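Local coordinates for N-acetylneuraminate epimerase (Escherichia coli, PDB 2UVK), which catalyses the mutarotation of sialic acid, speeding the equilibrium between the alpha- and beta-anomers of N-acetylneuraminate, at residues G15-N19 against D20-I24; G208-K211 against P212-T216. All blocks are in the same frame, centred on the assembly; numbering follows the deposited sequence.

Contact 1. Residues G15-N19 against D20-I24; sequences GAIDN and DTVYI
Asp18 and Thr21 close a tight beta hairpin, the turn between the first two strands of a four-stranded antiparallel blade of the Kelch propeller. Their backbones bond to each other in both directions: Asp18 N reaches Thr21 O at 2.9 Å in an almost straight bond, while Thr21 N returns a bond to Asp18 O. Between them Asn19 and Asp20 fill the corners of a type II' turn. Its first corner needs a positive phi, 57° here, which asparagine tolerates better than most residues, and the polar side chains of both suit a turn at the protein surface. One step along, Ile17 and Val22 form a non-hydrogen-bonded pair on one face of the sheet. The CG1 branch of Ile17 stands anti to the backbone N (chi1 -174°), and its extended chain carries CD1 to 3.8 Å from CG2 of Val22, the two side chains crossing at a slant. Branched aliphatic residues fit here because this face packs on strand 311-315, where Ile17 meets Trp315 and Val22 meets Leu313. The other face carries Ala16, Asp18, Thr21 and Tyr23. Small Ala16 pairs with the bulky tyrosine and itself packs on Ser61 and Phe63 of the next sheet. Tyr23 N bonds to Ala16 O at 2.8 Å, and the same carbonyl oxygen lies in the plane of the ring at its edge. With CG anti to the carbonyl carbon (chi1 -63°), the ring runs back toward the turn, where CE2 comes 4.2 Å from CB of Asp18. Past that point a water lies between the polar ends; its 2.4 Å separation from Asp18 OD2 is unusually short and so doubtful in length, and it stands 2.6 Å from Tyr23 OH.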
loop_
_atom_site.group_PDB
_atom_site.type_symbol
_atom_site.label_atom_id
_atom_site.label_comp_id
_atom_site.label_asym_id
_atom_site.label_seq_id
_atom_site.Cartn_x
_atom_site.Cartn_y
_atom_site.Cartn_z
ATOM N N GLY B 15 -1.099 24.089 4.755
ATOM C CA GLY B 15 -1.603 25.058 5.728
ATOM C C GLY B 15 -2.991 24.680 6.157
ATOM O O GLY B 15 -3.593 23.759 5.630
ATOM N N ALA B 16 -3.474 25.429 7.135
ATOM C CA ALA B 16 -4.733 25.142 7.792
ATOM C C ALA B 16 -5.220 26.458 8.386
ATOM O O ALA B 16 -4.453 27.380 8.606
ATOM C CB ALA B 16 -4.519 24.102 8.874
ATOM N N ILE B 17 -6.525 26.532 8.627
ATOM C CA ILE B 17 -7.115 27.691 9.275
ATOM C C ILE B 17 -7.870 27.219 10.506
ATOM O O ILE B 17 -8.563 26.198 10.467
ATOM C CB ILE B 17 -8.006 28.483 8.302
ATOM C CG1 ILE B 17 -8.497 29.771 8.971
ATOM C CG2 ILE B 17 -9.131 27.630 7.795
ATOM C CD1 ILE B 17 -8.756 30.881 8.016
ATOM N N ASP B 18 -7.666 27.930 11.606
ATOM C CA ASP B 18 -8.391 27.680 12.845
ATOM C C ASP B 18 -9.081 28.986 13.121
ATOM O O ASP B 18 -8.439 29.931 13.573
ATOM C CB ASP B 18 -7.439 27.362 13.978
ATOM C CG ASP B 18 -8.131 27.319 15.316
ATOM O OD1 ASP B 18 -9.253 26.782 15.366
ATOM O OD2 ASP B 18 -7.538 27.793 16.304
ATOM N N ASN B 19 -10.368 29.015 12.783
ATOM C CA ASN B 19 -11.212 30.200 12.879
ATOM C C ASN B 19 -10.632 31.366 12.074
ATOM O O ASN B 19 -10.791 31.391 10.842
ATOM C CB ASN B 19 -11.502 30.520 14.351
ATOM C CG ASN B 19 -12.254 29.389 15.051
ATOM O OD1 ASN B 19 -11.860 28.923 16.126
ATOM N ND2 ASN B 19 -13.315 28.915 14.411
ATOM N N ASP B 20 -9.958 32.303 12.741
ATOM C CA ASP B 20 -9.412 33.480 12.056
ATOM C C ASP B 20 -7.871 33.455 11.907
ATOM O O ASP B 20 -7.278 34.403 11.366
ATOM C CB ASP B 20 -9.845 34.762 12.786
ATOM C CG ASP B 20 -11.316 35.152 12.513
ATOM O OD1 ASP B 20 -11.915 34.686 11.519
ATOM O OD2 ASP B 20 -11.856 35.959 13.291
ATOM N N THR B 21 -7.240 32.372 12.367
ATOM C CA THR B 21 -5.770 32.257 12.368
ATOM C C THR B 21 -5.312 31.262 11.300
ATOM O O THR B 21 -5.694 30.098 11.327
ATOM C CB THR B 21 -5.236 31.803 13.738
ATOM O OG1 THR B 21 -5.676 32.722 14.754
ATOM C CG2 THR B 21 -3.711 31.734 13.772
ATOM N N VAL B 22 -4.493 31.758 10.389
ATOM C CA VAL B 22 -3.995 30.951 9.246
ATOM C C VAL B 22 -2.621 30.427 9.610
ATOM O O VAL B 22 -1.793 31.177 10.113
ATOM C CB VAL B 22 -3.852 31.805 7.965
ATOM C CG1 VAL B 22 -3.120 31.028 6.866
ATOM C CG2 VAL B 22 -5.218 32.283 7.474
ATOM N N TYR B 23 -2.384 29.142 9.323
ATOM C CA TYR B 23 -1.066 28.502 9.534
ATOM C C TYR B 23 -0.555 27.999 8.194
ATOM O O TYR B 23 -1.290 27.337 7.482
ATOM C CB TYR B 23 -1.176 27.316 10.482
ATOM C CG TYR B 23 -1.624 27.690 11.871
ATOM C CD1 TYR B 23 -0.721 27.827 12.903
ATOM C CD2 TYR B 23 -2.967 27.876 12.144
ATOM C CE1 TYR B 23 -1.150 28.165 14.188
ATOM C CE2 TYR B 23 -3.400 28.222 13.406
ATOM C CZ TYR B 23 -2.500 28.349 14.424
ATOM O OH TYR B 23 -2.950 28.696 15.690
ATOM N N ILE B 24 0.680 28.342 7.838
ATOM C CA ILE B 24 1.302 27.801 6.617
ATOM C C ILE B 24 2.722 27.353 6.869
ATOM O O ILE B 24 3.429 27.874 7.727
ATOM C CB ILE B 24 1.312 28.811 5.479
ATOM C CG1 ILE B 24 2.090 30.070 5.868
ATOM C CG2 ILE B 24 -0.114 29.148 5.031
ATOM C CD1 ILE B 24 2.353 31.010 4.741
HETATM O O HOH W 1 -5.374 28.863 16.484
#

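Contact 2. Residues G208-K211 against P212-T216; sequences GEAK and PGLRT
Glu209, predicted to be the proton acceptor of the active site, is held by Arg215 and by the turn that follows it. Its OE2 makes a salt bridge with Arg215 NH1 at 3.0 Å and also accepts Gly213 N at 3.0 Å, the latter from above the carboxylate plane. The two side chains of the salt bridge run alongside each other in the same direction, with carboxylate and guanidinium planes nearly perpendicular (85°); Glu209 CG rests over one face of the guanidinium, 3.5 Å from Arg215 NH1. A bend at chi2 (125°) brings the arginine back alongside the glutamate, and its NE is fixed by Ala261 O.

Both residues belong to a short hairpin with a classic beta bulge, defined by two donors that share one oxygen: Ala210 N and Lys211 N both bond to Leu214 O, at 2.7 and 3.3 Å. A type II turn from Lys211 to Leu214 places Gly213 N toward the carboxylate: proline suits its first corner, phi -53°, and glycine the second, where phi is positive. At the open end Thr216 N bonds to Gly208 O at 2.9 Å.

Lys211 CG packs 3.6 Å from Leu214 CB, while the long lysine chain carries its buried ammonium to the carbonyls of Phe157, Lys159 and Asn275 and to Tyr164 OH. The hairpin thus sits between two helices: Pro212 packs on Tyr156 and Phe157 of helix 146-157, and Lys211 and Leu214 on Tyr270 of helix 266-271. In the chain it follows strand 202-206 and leads on to strand 219-223.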
loop_
_atom_site.group_PDB
_atom_site.type_symbol
_atom_site.label_atom_id
_atom_site.label_comp_id
_atom_site.label_asym_id
_atom_site.label_seq_id
_atom_site.Cartn_x
_atom_site.Cartn_y
_atom_site.Cartn_z
ATOM N N GLY B 208 -6.606 15.914 -10.482
ATOM C CA GLY B 208 -5.466 15.140 -9.996
ATOM C C GLY B 208 -4.797 14.292 -11.058
ATOM O O GLY B 208 -5.372 14.039 -12.141
ATOM N N GLU B 209 -3.602 13.812 -10.757
ATOM C CA GLU B 209 -2.914 12.872 -11.640
ATOM C C GLU B 209 -3.487 11.488 -11.465
ATOM O O GLU B 209 -3.654 11.043 -10.333
ATOM C CB GLU B 209 -1.421 12.789 -11.320
ATOM C CG GLU B 209 -0.595 13.935 -11.841
ATOM C CD GLU B 209 0.908 13.611 -11.807
ATOM O OE1 GLU B 209 1.352 12.949 -10.863
ATOM O OE2 GLU B 209 1.628 13.938 -12.777
ATOM N N ALA B 210 -3.798 10.797 -12.584
ATOM C CA ALA B 210 -4.115 9.364 -12.560
ATOM C C ALA B 210 -2.881 8.480 -12.627
ATOM O O ALA B 210 -2.916 7.335 -12.228
ATOM C CB ALA B 210 -5.076 8.976 -13.710
ATOM N N LYS B 211 -1.782 9.036 -13.139
ATOM C CA LYS B 211 -0.480 8.374 -13.132
ATOM C C LYS B 211 0.515 9.484 -13.400
ATOM O O LYS B 211 0.113 10.570 -13.778
ATOM C CB LYS B 211 -0.381 7.282 -14.200
ATOM C CG LYS B 211 -0.578 7.743 -15.653
ATOM C CD LYS B 211 0.050 6.748 -16.651
ATOM C CE LYS B 211 1.561 6.917 -16.717
ATOM N NZ LYS B 211 2.170 5.982 -17.732
ATOM N N PRO B 212 1.815 9.220 -13.203
ATOM C CA PRO B 212 2.779 10.277 -13.522
ATOM C C PRO B 212 2.605 10.818 -14.938
ATOM O O PRO B 212 2.624 10.027 -15.886
ATOM C CB PRO B 212 4.115 9.595 -13.282
ATOM C CG PRO B 212 3.819 8.577 -12.240
ATOM C CD PRO B 212 2.473 8.031 -12.647
ATOM N N GLY B 213 2.326 12.120 -15.050
ATOM C CA GLY B 213 2.137 12.807 -16.332
ATOM C C GLY B 213 0.773 12.758 -17.003
ATOM O O GLY B 213 0.586 13.294 -18.107
ATOM N N LEU B 214 -0.187 12.119 -16.357
ATOM C CA LEU B 214 -1.550 12.065 -16.856
ATOM C C LEU B 214 -2.526 12.454 -15.774
ATOM O O LEU B 214 -2.562 11.819 -14.718
ATOM C CB LEU B 214 -1.868 10.649 -17.286
ATOM C CG LEU B 214 -3.292 10.435 -17.798
ATOM C CD1 LEU B 214 -3.534 11.118 -19.172
ATOM C CD2 LEU B 214 -3.588 8.947 -17.843
ATOM N N ARG B 215 -3.312 13.479 -16.044
ATOM C CA ARG B 215 -4.351 13.924 -15.141
ATOM C C ARG B 215 -5.731 13.479 -15.613
ATOM O O ARG B 215 -5.915 13.071 -16.788
ATOM C CB ARG B 215 -4.301 15.424 -15.027
ATOM C CG ARG B 215 -3.083 15.928 -14.263
ATOM C CD ARG B 215 -2.302 16.908 -15.061
ATOM N NE ARG B 215 -1.141 17.412 -14.321
ATOM C CZ ARG B 215 0.044 16.808 -14.256
ATOM N NH1 ARG B 215 0.261 15.631 -14.835
ATOM N NH2 ARG B 215 1.018 17.371 -13.550
ATOM N N THR B 216 -6.677 13.579 -14.696
ATOM C CA THR B 216 -8.093 13.314 -14.932
ATOM C C THR B 216 -8.902 14.606 -14.779
ATOM O O THR B 216 -8.538 15.469 -13.971
ATOM C CB THR B 216 -8.634 12.252 -13.969
ATOM O OG1 THR B 216 -10.009 11.980 -14.275
ATOM C CG2 THR B 216 -8.549 12.713 -12.537
#

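Both contacts are antiparallel hairpins of one propeller, but only contact 2 holds an annotated active-site residue. Contact 1 is a turn within a regular blade, away from that site, and its second segment lies in Kelch repeat 1; contact 2, in Kelch repeat 5, is a separate two-stranded hairpin that carries the predicted proton acceptor. Their centres are 29 Å apart, on opposite sides of the chain's centre, and their nearest atoms stay about 18 Å from each other, with no direct touch. Neither is touched by the partner subunit of the homodimer.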